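Putative oxidoreductase (Magnetospirillum magnetotacticum, PDB 3C1A) is probably an NAD(P)-dependent oxidoreductase of the GFO/IDH/MocA family, pairing a nucleotide-binding Rossmann domain with a C-terminal domain built on a large mixed beta sheet. Local coordinates at residues A[205-210]-A[222-227]; A[186-192]-A[210-216]; A[233-237]-A[262-266]; A[18-22]-A[166-171]. One frame throughout, in Å; residues are numbered along the deposited sequence. Where two conformers were deposited one is given.

Contact 1. Residues A[205-210]-A[222-227]; sequences EAGDVT and IRLCNT
Strands 204-215 and 218-225 form an antiparallel beta hairpin in the large mixed sheet of the GFO/IDH/MocA C-terminal domain, and here Asp-208, Val-209 and Thr-210 pair with Cys-225, Leu-224 and Arg-223. Val-209 and Leu-224 are the hydrogen-bonded pair, joined by Val-209 N to Leu-224 O (2.8 Å) and by Leu-224 N to Val-209 O (2.9 Å). Their side chains lie alongside each other on the face turned to helix 168-184, with CG1 of Val-209 3.8 Å from CB of Leu-224. The other face carries a salt bridge between diagonal neighbours. Arg-223 reaches along the strand with its chain extended and CG anti to the backbone N (chi1 -166°), and grips the carboxylate of Asp-208 side-on. Its NE binds OD1 of Asp-208 at 2.8 Å, on the syn side, while its NH2 binds OD2 of Asp-208 at 2.7 Å from well above the carboxylate plane, the two flat groups being turned 45° apart. NH1 of the same guanidinium goes to Glu-154 on the next strand, so two acidic residues share one positive charge. Past the regular pairing, the Asn-226 amide clamps the backbone of the partner strand. Its OD1 takes an almost straight bond from Gly-207 N (2.7 Å) in the carbonyl plane, and its ND2 gives one to Glu-205 O at 2.8 Å.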
loop_
_atom_site.group_PDB
_atom_site.type_symbol
_atom_site.label_atom_id
_atom_site.label_comp_id
_atom_site.label_asym_id
_atom_site.label_seq_id
_atom_site.Cartn_x
_atom_site.Cartn_y
_atom_site.Cartn_z
ATOM N N GLU A 205 12.888 11.909 12.557
ATOM C CA GLU A 205 11.864 11.564 13.561
ATOM C C GLU A 205 12.032 10.119 14.043
ATOM O O GLU A 205 12.144 9.189 13.242
ATOM C CB GLU A 205 10.429 11.735 12.999
ATOM C CG GLU A 205 9.323 11.874 14.089
ATOM C CD GLU A 205 7.900 12.069 13.537
ATOM O OE1 GLU A 205 7.485 11.305 12.624
ATOM O OE2 GLU A 205 7.182 12.995 14.028
ATOM N N ALA A 206 12.017 9.955 15.358
ATOM C CA ALA A 206 12.164 8.667 16.011
ATOM C C ALA A 206 11.014 8.616 17.017
ATOM O O ALA A 206 10.897 9.499 17.880
ATOM C CB ALA A 206 13.510 8.592 16.748
ATOM N N GLY A 207 10.154 7.610 16.897
ATOM C CA GLY A 207 9.023 7.520 17.790
ATOM C C GLY A 207 8.074 6.360 17.645
ATOM O O GLY A 207 8.334 5.385 16.929
ATOM N N ASP A 208 6.972 6.506 18.378
ATOM C CA ASP A 208 5.994 5.462 18.678
ATOM C C ASP A 208 4.626 6.123 18.708
ATOM O O ASP A 208 4.366 6.885 19.622
ATOM C CB ASP A 208 6.302 4.884 20.058
ATOM C CG ASP A 208 5.492 3.614 20.398
ATOM O OD1 ASP A 208 4.579 3.223 19.625
ATOM O OD2 ASP A 208 5.753 3.017 21.499
ATOM N N VAL A 209 3.764 5.818 17.719
ATOM C CA VAL A 209 2.446 6.425 17.630
ATOM C C VAL A 209 1.412 5.318 17.474
ATOM O O VAL A 209 1.693 4.255 16.910
ATOM C CB VAL A 209 2.329 7.445 16.495
ATOM C CG1 VAL A 209 2.554 6.768 15.139
ATOM C CG2 VAL A 209 0.973 8.163 16.526
ATOM N N THR A 210 0.260 5.527 18.100
ATOM C CA THR A 210 -0.905 4.698 17.849
ATOM C C THR A 210 -2.036 5.534 17.246
ATOM O O THR A 210 -2.424 6.564 17.821
ATOM C CB THR A 210 -1.364 3.933 19.098
ATOM O OG1 THR A 210 -0.386 2.909 19.378
ATOM C CG2 THR A 210 -2.730 3.254 18.810
ATOM N N ILE A 222 -3.803 1.185 15.425
ATOM C CA ILE A 222 -2.691 0.962 14.522
ATOM C C ILE A 222 -1.429 1.519 15.138
ATOM O O ILE A 222 -1.283 2.725 15.229
ATOM C CB ILE A 222 -2.940 1.695 13.193
ATOM C CG1 ILE A 222 -4.157 1.099 12.466
ATOM C CG2 ILE A 222 -1.667 1.803 12.324
ATOM C CD1 ILE A 222 -4.626 1.980 11.236
ATOM N N ARG A 223 -0.523 0.644 15.540
ATOM C CA ARG A 223 0.739 1.089 16.138
ATOM C C ARG A 223 1.891 1.105 15.108
ATOM O O ARG A 223 2.130 0.120 14.412
ATOM C CB ARG A 223 1.102 0.236 17.348
ATOM C CG ARG A 223 2.215 0.859 18.219
ATOM C CD ARG A 223 2.947 -0.166 19.045
ATOM N NE ARG A 223 4.069 0.441 19.753
ATOM C CZ ARG A 223 5.086 -0.245 20.275
ATOM N NH1 ARG A 223 5.135 -1.576 20.217
ATOM N NH2 ARG A 223 6.059 0.414 20.898
ATOM N N LEU A 224 2.560 2.263 15.039
ATOM C CA LEU A 224 3.740 2.538 14.209
ATOM C C LEU A 224 4.870 3.044 15.127
ATOM O O LEU A 224 4.725 4.096 15.791
ATOM C CB LEU A 224 3.454 3.622 13.164
ATOM C CG LEU A 224 2.098 3.616 12.445
ATOM C CD1 LEU A 224 1.828 4.917 11.640
ATOM C CD2 LEU A 224 1.967 2.356 11.562
ATOM N N CYS A 225 5.961 2.299 15.141
ATOM C CA CYS A 225 7.149 2.587 15.938
ATOM C C CYS A 225 8.461 2.241 15.208
ATOM O O CYS A 225 8.683 1.089 14.812
ATOM C CB CYS A 225 7.058 1.853 17.237
ATOM S SG CYS A 225 8.532 2.116 18.251
ATOM N N ASN A 226 9.296 3.261 14.990
ATOM C CA ASN A 226 10.542 3.106 14.225
ATOM C C ASN A 226 11.793 2.990 15.121
ATOM O O ASN A 226 12.932 3.216 14.662
ATOM C CB ASN A 226 10.718 4.195 13.158
ATOM C CG ASN A 226 10.885 5.610 13.742
ATOM O OD1 ASN A 226 10.733 5.814 14.937
ATOM N ND2 ASN A 226 11.186 6.583 12.876
ATOM N N THR A 227 11.579 2.573 16.376
ATOM C CA THR A 227 12.670 2.375 17.319
ATOM C C THR A 227 12.677 0.960 17.911
ATOM O O THR A 227 13.188 0.766 18.995
ATOM C CB THR A 227 12.625 3.445 18.423
ATOM O OG1 THR A 227 11.381 3.385 19.136
ATOM C CG2 THR A 227 12.761 4.832 17.838
#

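Contact 2. Residues A[186-192]-A[210-216]; sequences RDPDSTS and TLTLAFS
A classic beta bulge interrupts the antiparallel pairing of 186-192 with strand 204-215, Asp-189 and Ser-190 both facing Ala-214. Backbone bonds define it: Asp-189 N donates to Ala-214 O (2.7 Å) and Ala-214 N to Ser-190 O (2.8 Å). Beyond the bulge, Ser-192 and Thr-212 exchange bonds in both directions. Among the apolar contacts, Pro-188 and Phe-215 pack under helix 168-184. There CB of Pro-188 stands over the face of the Phe-215 ring, 4.3 Å from its centroid, in a CH-pi contact, and also touches CB of Leu-213. Thr-191 lies under helix 301-314, its CG2 beside CD1 of Leu-213 at 4.0 Å. Polar side chains close the end of the strand. The Arg-186 chain bends at chi3 (-73°), folding its guanidinium back so that NE and NH2 both hold Asp-187 O. One guanidinium face lies against Phe-215, whose ring stands steeply to it at 77°. NH2 is salt-bridged to Asp-189 OD1 through a weak, bent hydrogen bond, and NH1 reaches Ser-216 OG at 3.2 Å. On the Ser-190, Ser-192 and Thr-212 face, a water gives a hydrogen bond to Thr-212 O (2.9 Å) and also meets Ser-190 OG.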
loop_
_atom_site.group_PDB
_atom_site.type_symbol
_atom_site.label_atom_id
_atom_site.label_comp_id
_atom_site.label_asym_id
_atom_site.label_seq_id
_atom_site.Cartn_x
_atom_site.Cartn_y
_atom_site.Cartn_z
ATOM N N ARG A 186 -16.080 0.947 5.185
ATOM C CA ARG A 186 -16.623 2.264 5.442
ATOM C C ARG A 186 -15.550 3.117 6.043
ATOM O O ARG A 186 -14.483 2.623 6.405
ATOM C CB ARG A 186 -17.804 2.186 6.421
ATOM C CG ARG A 186 -17.510 1.367 7.659
ATOM C CD ARG A 186 -18.497 1.602 8.807
ATOM N NE ARG A 186 -18.249 2.907 9.394
ATOM C CZ ARG A 186 -18.688 3.344 10.563
ATOM N NH1 ARG A 186 -19.452 2.595 11.365
ATOM N NH2 ARG A 186 -18.345 4.564 10.934
ATOM N N ASP A 187 -15.849 4.392 6.214
ATOM C CA ASP A 187 -14.918 5.310 6.825
ATOM C C ASP A 187 -15.145 5.429 8.341
ATOM O O ASP A 187 -16.239 5.246 8.834
ATOM C CB ASP A 187 -15.056 6.692 6.186
ATOM C CG ASP A 187 -14.410 6.775 4.810
ATOM O OD1 ASP A 187 -13.551 5.929 4.466
ATOM O OD2 ASP A 187 -14.773 7.708 4.066
ATOM N N PRO A 188 -14.105 5.785 9.086
ATOM C CA PRO A 188 -14.298 5.926 10.528
ATOM C C PRO A 188 -15.166 7.118 10.955
ATOM O O PRO A 188 -15.190 8.150 10.284
ATOM C CB PRO A 188 -12.861 6.046 11.069
ATOM C CG PRO A 188 -12.041 6.512 9.887
ATOM C CD PRO A 188 -12.703 5.958 8.669
ATOM N N ASP A 189 -15.874 6.938 12.066
ATOM C CA ASP A 189 -16.622 8.009 12.742
ATOM C C ASP A 189 -15.666 8.974 13.370
ATOM O O ASP A 189 -15.972 10.136 13.498
ATOM C CB ASP A 189 -17.466 7.451 13.901
ATOM C CG ASP A 189 -18.407 6.405 13.462
ATOM O OD1 ASP A 189 -19.255 6.702 12.602
ATOM O OD2 ASP A 189 -18.288 5.268 13.948
ATOM N N SER A 190 -14.540 8.449 13.865
ATOM C CA SER A 190 -13.467 9.291 14.386
ATOM C C SER A 190 -12.085 8.689 14.181
ATOM O O SER A 190 -11.912 7.458 14.088
ATOM C CB SER A 190 -13.679 9.590 15.868
ATOM O OG SER A 190 -13.663 8.394 16.591
ATOM N N THR A 191 -11.111 9.600 14.129
ATOM C CA THR A 191 -9.709 9.294 13.898
ATOM C C THR A 191 -8.880 10.217 14.790
ATOM O O THR A 191 -9.114 11.435 14.817
ATOM C CB THR A 191 -9.316 9.610 12.460
ATOM O OG1 THR A 191 -10.304 9.095 11.575
ATOM C CG2 THR A 191 -7.994 8.991 12.130
ATOM N N SER A 192 -7.971 9.634 15.547
ATOM C CA SER A 192 -7.009 10.383 16.357
ATOM C C SER A 192 -5.697 9.636 16.455
ATOM O O SER A 192 -5.643 8.438 16.247
ATOM C CB SER A 192 -7.563 10.633 17.752
ATOM O OG SER A 192 -7.801 9.423 18.436
ATOM N N THR A 210 0.260 5.527 18.100
ATOM C CA THR A 210 -0.905 4.698 17.849
ATOM C C THR A 210 -2.036 5.534 17.246
ATOM O O THR A 210 -2.424 6.564 17.821
ATOM C CB THR A 210 -1.364 3.933 19.098
ATOM O OG1 THR A 210 -0.386 2.909 19.378
ATOM C CG2 THR A 210 -2.730 3.254 18.810
ATOM N N LEU A 211 -2.535 5.091 16.087
ATOM C CA LEU A 211 -3.725 5.656 15.455
ATOM C C LEU A 211 -4.962 4.897 15.904
ATOM O O LEU A 211 -4.988 3.681 15.833
ATOM C CB LEU A 211 -3.646 5.621 13.921
ATOM C CG LEU A 211 -2.387 6.202 13.283
ATOM C CD1 LEU A 211 -2.592 6.272 11.804
ATOM C CD2 LEU A 211 -2.031 7.569 13.862
ATOM N N THR A 212 -5.971 5.626 16.370
ATOM C CA THR A 212 -7.265 5.024 16.703
ATOM C C THR A 212 -8.328 5.506 15.736
ATOM O O THR A 212 -8.553 6.708 15.607
ATOM C CB THR A 212 -7.726 5.328 18.144
ATOM O OG1 THR A 212 -6.656 5.082 19.061
ATOM C CG2 THR A 212 -8.921 4.421 18.518
ATOM N N LEU A 213 -8.974 4.542 15.085
ATOM C CA LEU A 213 -10.045 4.759 14.109
ATOM C C LEU A 213 -11.277 4.073 14.654
ATOM O O LEU A 213 -11.243 2.870 14.897
ATOM C CB LEU A 213 -9.681 4.116 12.760
ATOM C CG LEU A 213 -8.634 4.791 11.847
ATOM C CD1 LEU A 213 -7.341 5.076 12.568
ATOM C CD2 LEU A 213 -8.371 3.953 10.586
ATOM N N ALA A 214 -12.348 4.837 14.892
ATOM C CA ALA A 214 -13.588 4.288 15.454
ATOM C C ALA A 214 -14.652 4.050 14.391
ATOM O O ALA A 214 -14.925 4.897 13.526
ATOM C CB ALA A 214 -14.133 5.211 16.585
ATOM N N PHE A 215 -15.251 2.871 14.456
ATOM C CA PHE A 215 -16.303 2.459 13.538
ATOM C C PHE A 215 -17.478 2.018 14.388
ATOM O O PHE A 215 -17.603 0.860 14.743
ATOM C CB PHE A 215 -15.843 1.297 12.702
ATOM C CG PHE A 215 -14.660 1.600 11.854
ATOM C CD1 PHE A 215 -13.373 1.432 12.346
ATOM C CD2 PHE A 215 -14.834 1.994 10.535
ATOM C CE1 PHE A 215 -12.272 1.704 11.567
ATOM C CE2 PHE A 215 -13.735 2.249 9.733
ATOM C CZ PHE A 215 -12.443 2.105 10.258
ATOM N N SER A 216 -18.321 2.984 14.693
ATOM C CA SER A 216 -19.359 2.879 15.706
ATOM C C SER A 216 -18.759 2.321 16.988
ATOM O O SER A 216 -17.957 3.025 17.632
ATOM C CB SER A 216 -20.545 2.098 15.167
ATOM O OG SER A 216 -21.120 2.834 14.100
HETATM O O HOH W 1 -10.578 8.150 17.176
#

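Contact 3. Residues A[233-237]-A[262-266]; sequences RLAVF and GNWPV
Arg-233 and Trp-264 lie flat on one another, the guanidinium parallel to the indole within 8° and their centres 3.5 Å apart. The cation-pi contact is centred on the five-membered ring: CZ of Arg-233 stands 3.5 Å from its centroid, almost on the ring normal. Farther back along the arginine, CD lies over the six-membered ring at 3.7 Å from that centroid, so that aliphatic and charged parts share one indole face. CG of Arg-233 sits between the backbone N and the carbonyl carbon (chi1 48°), and from there the chain runs extended over the ring. NH2 of Arg-233 comes within 3.3 Å of NE1 of Trp-264, but both are donors and the contact is one of stacking. The far rim of the indole is pushed against strand 229-238, where CZ3 of Trp-264 meets CB of Ala-235 at 3.7 Å. A second aromatic contact lies toward the end of this strand. Phe-237 offers one ring face to CA of Gly-262, a CH-pi contact 3.9 Å from the centroid, while its edge meets the carbonyl of Asn-263, with CE1 3.3 Å from Asn-263 O. Together these contacts hold 262-266, in the loop between strands 254-256 and 270-271, against strand 229-238 of the mixed sheet. Arg-152 adds its own cation-pi contact with Trp-264 and a hydrogen bond to Gly-262 O. Because Arg-233 NE is also salt-bridged to Glu-154, the guanidinium is held there as well as by the indole over one face, which should restrict its rotation and partly balance its charge.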
loop_
_atom_site.group_PDB
_atom_site.type_symbol
_atom_site.label_atom_id
_atom_site.label_comp_id
_atom_site.label_asym_id
_atom_site.label_seq_id
_atom_site.Cartn_x
_atom_site.Cartn_y
_atom_site.Cartn_z
ATOM N N ARG A 233 2.458 -7.153 12.149
ATOM C CA ARG A 233 1.426 -8.103 12.545
ATOM C C ARG A 233 0.100 -7.418 12.635
ATOM O O ARG A 233 0.037 -6.206 12.881
ATOM C CB ARG A 233 1.778 -8.815 13.849
ATOM C CG ARG A 233 2.232 -7.926 14.961
ATOM C CD ARG A 233 2.550 -8.779 16.164
ATOM N NE ARG A 233 2.954 -7.987 17.321
ATOM C CZ ARG A 233 3.061 -8.476 18.551
ATOM N NH1 ARG A 233 2.759 -9.753 18.790
ATOM N NH2 ARG A 233 3.444 -7.683 19.551
ATOM N N LEU A 234 -0.966 -8.174 12.409
ATOM C CA LEU A 234 -2.299 -7.653 12.695
ATOM C C LEU A 234 -3.179 -8.754 13.270
ATOM O O LEU A 234 -2.861 -9.938 13.157
ATOM C CB LEU A 234 -2.927 -7.003 11.461
ATOM C CG LEU A 234 -3.306 -7.858 10.254
ATOM C CD1 LEU A 234 -4.576 -8.766 10.458
ATOM C CD2 LEU A 234 -3.494 -6.882 9.094
ATOM N N ALA A 235 -4.261 -8.362 13.937
ATOM C CA ALA A 235 -5.165 -9.334 14.529
ATOM C C ALA A 235 -6.561 -8.796 14.346
ATOM O O ALA A 235 -6.749 -7.615 14.521
ATOM C CB ALA A 235 -4.854 -9.513 16.003
ATOM N N VAL A 236 -7.517 -9.635 13.969
ATOM C CA VAL A 236 -8.927 -9.213 13.870
ATOM C C VAL A 236 -9.708 -10.014 14.922
ATOM O O VAL A 236 -9.757 -11.230 14.868
ATOM C CB VAL A 236 -9.545 -9.385 12.436
ATOM C CG1 VAL A 236 -11.017 -8.933 12.427
ATOM C CG2 VAL A 236 -8.765 -8.543 11.420
ATOM N N PHE A 237 -10.265 -9.321 15.899
ATOM C CA PHE A 237 -10.907 -9.983 17.034
ATOM C C PHE A 237 -12.393 -10.029 16.761
ATOM O O PHE A 237 -13.039 -9.009 16.542
ATOM C CB PHE A 237 -10.643 -9.244 18.363
ATOM C CG PHE A 237 -9.180 -9.102 18.710
ATOM C CD1 PHE A 237 -8.525 -10.061 19.470
ATOM C CD2 PHE A 237 -8.471 -7.980 18.301
ATOM C CE1 PHE A 237 -7.199 -9.935 19.783
ATOM C CE2 PHE A 237 -7.124 -7.839 18.623
ATOM C CZ PHE A 237 -6.483 -8.826 19.341
ATOM N N GLY A 262 -8.460 -7.908 23.690
ATOM C CA GLY A 262 -7.756 -7.261 22.591
ATOM C C GLY A 262 -6.244 -7.395 22.612
ATOM O O GLY A 262 -5.562 -6.716 21.869
ATOM N N ASN A 263 -5.724 -8.290 23.445
ATOM C CA ASN A 263 -4.320 -8.558 23.521
ATOM C C ASN A 263 -3.936 -9.512 22.421
ATOM O O ASN A 263 -4.737 -10.302 21.987
ATOM C CB ASN A 263 -3.967 -9.234 24.858
ATOM C CG ASN A 263 -3.894 -8.265 26.030
ATOM O OD1 ASN A 263 -3.748 -7.044 25.865
ATOM N ND2 ASN A 263 -3.980 -8.821 27.235
ATOM N N TRP A 264 -2.680 -9.459 22.014
ATOM C CA TRP A 264 -2.166 -10.395 21.045
ATOM C C TRP A 264 -2.309 -11.819 21.543
ATOM O O TRP A 264 -1.813 -12.154 22.622
ATOM C CB TRP A 264 -0.693 -10.131 20.780
ATOM C CG TRP A 264 -0.412 -8.859 20.135
ATOM C CD1 TRP A 264 0.180 -7.790 20.702
ATOM C CD2 TRP A 264 -0.676 -8.500 18.772
ATOM N NE1 TRP A 264 0.297 -6.774 19.789
ATOM C CE2 TRP A 264 -0.210 -7.191 18.592
ATOM C CE3 TRP A 264 -1.259 -9.166 17.687
ATOM C CZ2 TRP A 264 -0.307 -6.527 17.385
ATOM C CZ3 TRP A 264 -1.350 -8.504 16.490
ATOM C CH2 TRP A 264 -0.886 -7.187 16.355
ATOM N N PRO A 265 -2.976 -12.670 20.769
ATOM C CA PRO A 265 -2.981 -14.070 21.140
ATOM C C PRO A 265 -1.600 -14.650 21.401
ATOM O O PRO A 265 -0.692 -14.494 20.589
ATOM C CB PRO A 265 -3.636 -14.736 19.934
ATOM C CG PRO A 265 -4.543 -13.690 19.411
ATOM C CD PRO A 265 -3.791 -12.430 19.565
ATOM N N VAL A 266 -1.466 -15.323 22.539
ATOM C CA VAL A 266 -0.298 -16.140 22.830
ATOM C C VAL A 266 -0.622 -17.570 22.428
ATOM O O VAL A 266 -1.760 -18.019 22.568
ATOM C CB VAL A 266 0.067 -16.102 24.336
ATOM C CG1 VAL A 266 1.396 -16.828 24.582
ATOM C CG2 VAL A 266 0.136 -14.669 24.832
#

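Contact 4. Residues A[18-22]-A[166-171]; sequences AGRWG and VPMLWD
Trp-21 and Val-166 make the close apolar part of a small bridge between the two domains, with CZ2 of the indole 3.6 Å from CG2 of the valine. Trp-21 belongs to the loop that follows the first Rossmann strand, 11-17, a position that in Rossmann folds usually holds the glycine-rich turn beside the dinucleotide; Val-166 lies just ahead of helix 168-184 in the C-terminal domain. Pro-79 touches both side chains and so fills in the apolar cluster. Over one face of the indole lies the guanidinium of Arg-20, its CZ 3.4 Å above the ring plane and displaced toward the rim. The arginine chain is extended from CG to NE, carrying the charged end across its neighbour to the helix. The polar side is looser. A single direct bond, NH2 of Arg-20 to OD2 of Asp-171, spans 3.1 Å and forms a salt bridge. The carboxylate oxygen lies close to the guanidinium plane, but the donor comes from above the carboxylate, 50° out of its plane. Asp-171 holds CG anti to its own N (chi1 -177°), which turns the carboxylate toward the arginine. A water completes the link: it donates to OD1 of Asp-171 at 2.8 Å and accepts a weak bond from NH1 of Arg-20. With only 148 Å² buried between them, these two segments meet mainly through one apolar touch and a water-bridged ion pair, and the indole lying against the guanidinium should steady its orientation toward the carboxylate.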
loop_
_atom_site.group_PDB
_atom_site.type_symbol
_atom_site.label_atom_id
_atom_site.label_comp_id
_atom_site.label_asym_id
_atom_site.label_seq_id
_atom_site.Cartn_x
_atom_site.Cartn_y
_atom_site.Cartn_z
ATOM N N ALA A 18 11.958 7.361 -8.647
ATOM C CA ALA A 18 12.948 8.258 -8.058
ATOM C C ALA A 18 13.176 7.847 -6.616
ATOM O O ALA A 18 12.235 7.450 -5.921
ATOM C CB ALA A 18 12.480 9.706 -8.135
ATOM N N GLY A 19 14.436 7.906 -6.188
ATOM C CA GLY A 19 14.802 7.636 -4.802
ATOM C C GLY A 19 14.792 6.161 -4.464
ATOM O O GLY A 19 15.242 5.328 -5.264
ATOM N N ARG A 20 14.289 5.852 -3.268
ATOM C CA ARG A 20 14.152 4.473 -2.770
ATOM C C ARG A 20 12.826 3.848 -3.198
ATOM O O ARG A 20 12.557 2.687 -2.898
ATOM C CB ARG A 20 14.221 4.444 -1.224
ATOM C CG ARG A 20 12.971 5.019 -0.512
ATOM C CD ARG A 20 13.177 5.178 0.991
ATOM N NE ARG A 20 12.232 6.122 1.617
ATOM C CZ ARG A 20 11.064 5.805 2.187
ATOM N NH1 ARG A 20 10.617 4.562 2.188
ATOM N NH2 ARG A 20 10.317 6.762 2.744
ATOM N N TRP A 21 11.997 4.630 -3.878
ATOM C CA TRP A 21 10.587 4.297 -4.049
ATOM C C TRP A 21 10.313 3.217 -5.112
ATOM O O TRP A 21 9.249 2.561 -5.072
ATOM C CB TRP A 21 9.785 5.593 -4.297
ATOM C CG TRP A 21 9.947 6.565 -3.138
ATOM C CD1 TRP A 21 10.871 7.567 -3.031
ATOM C CD2 TRP A 21 9.198 6.584 -1.922
ATOM N NE1 TRP A 21 10.733 8.215 -1.833
ATOM C CE2 TRP A 21 9.719 7.633 -1.127
ATOM C CE3 TRP A 21 8.130 5.829 -1.431
ATOM C CZ2 TRP A 21 9.216 7.940 0.135
ATOM C CZ3 TRP A 21 7.622 6.131 -0.171
ATOM C CH2 TRP A 21 8.166 7.188 0.597
ATOM N N GLY A 22 11.261 3.020 -6.038
ATOM C CA GLY A 22 11.116 2.047 -7.149
ATOM C C GLY A 22 11.800 0.710 -6.881
ATOM O O GLY A 22 12.187 -0.004 -7.814
ATOM N N VAL A 166 9.678 11.461 4.484
ATOM C CA VAL A 166 8.221 11.260 4.536
ATOM C C VAL A 166 7.867 10.772 5.941
ATOM O O VAL A 166 8.416 9.765 6.411
ATOM C CB VAL A 166 7.709 10.268 3.435
ATOM C CG1 VAL A 166 6.219 10.036 3.532
ATOM C CG2 VAL A 166 8.012 10.792 2.061
ATOM N N PRO A 167 6.970 11.488 6.644
ATOM C CA PRO A 167 6.645 11.085 8.007
ATOM C C PRO A 167 6.111 9.687 8.088
ATOM O O PRO A 167 5.265 9.311 7.258
ATOM C CB PRO A 167 5.538 12.081 8.411
ATOM C CG PRO A 167 5.748 13.206 7.550
ATOM C CD PRO A 167 6.183 12.670 6.261
HETATM N N MSE A 168 6.624 8.934 9.073
HETATM C CA MSE A 168 6.193 7.557 9.381
HETATM C C MSE A 168 4.662 7.410 9.348
HETATM O O MSE A 168 4.158 6.447 8.811
HETATM C CB MSE A 168 6.732 7.164 10.772
HETATM C CG MSE A 168 6.231 5.868 11.277
HETATM SE SE MSE A 168 7.053 5.355 12.917
HETATM C CE MSE A 168 6.233 6.796 14.057
ATOM N N LEU A 169 3.923 8.369 9.905
ATOM C CA LEU A 169 2.439 8.287 9.958
ATOM C C LEU A 169 1.904 8.051 8.535
ATOM O O LEU A 169 1.057 7.191 8.307
ATOM C CB LEU A 169 1.835 9.576 10.561
ATOM C CG LEU A 169 0.344 9.622 10.943
ATOM C CD1 LEU A 169 0.142 10.255 12.356
ATOM C CD2 LEU A 169 -0.501 10.328 9.892
ATOM N N TRP A 170 2.438 8.794 7.574
ATOM C CA TRP A 170 1.960 8.723 6.195
ATOM C C TRP A 170 2.490 7.501 5.519
ATOM O O TRP A 170 1.721 6.736 4.950
ATOM C CB TRP A 170 2.376 9.954 5.412
ATOM C CG TRP A 170 1.509 11.116 5.781
ATOM C CD1 TRP A 170 1.626 11.910 6.876
ATOM C CD2 TRP A 170 0.341 11.542 5.087
ATOM N NE1 TRP A 170 0.620 12.840 6.894
ATOM C CE2 TRP A 170 -0.192 12.637 5.806
ATOM C CE3 TRP A 170 -0.302 11.118 3.927
ATOM C CZ2 TRP A 170 -1.328 13.317 5.389
ATOM C CZ3 TRP A 170 -1.440 11.787 3.521
ATOM C CH2 TRP A 170 -1.933 12.874 4.243
ATOM N N ASP A 171 3.798 7.348 5.565
ATOM C CA ASP A 171 4.495 6.282 4.854
ATOM C C ASP A 171 4.071 4.899 5.366
ATOM O O ASP A 171 3.523 4.108 4.610
ATOM C CB ASP A 171 5.999 6.537 4.966
ATOM C CG ASP A 171 6.857 5.551 4.203
ATOM O OD1 ASP A 171 6.371 4.773 3.346
ATOM O OD2 ASP A 171 8.076 5.574 4.473
HETATM O O HOH W 2 8.003 2.936 2.082
#

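From the N terminus, contact 4 is the first to open and spans the most chain: the loop at 18-22, after the first Rossmann strand, is closed by 166-171 at the start of helix 168-184, before contact 2 opens, and ties the two domains together. Contact 2 then opens at 186-192. Its closing segment, 210-216, follows the opening segment of contact 1, 205-210, so the two cross and share Thr-210, strand 204-215 being the middle of three neighbouring strands. Contact 1 closes at 222-227. Contact 3, in series with the rest, brings the 262-266 loop back to strand 229-238 in the same sheet. Met-168 and Leu-169 pack contact 4 against contact 1, and Leu-169 also against Leu-211 of contact 2.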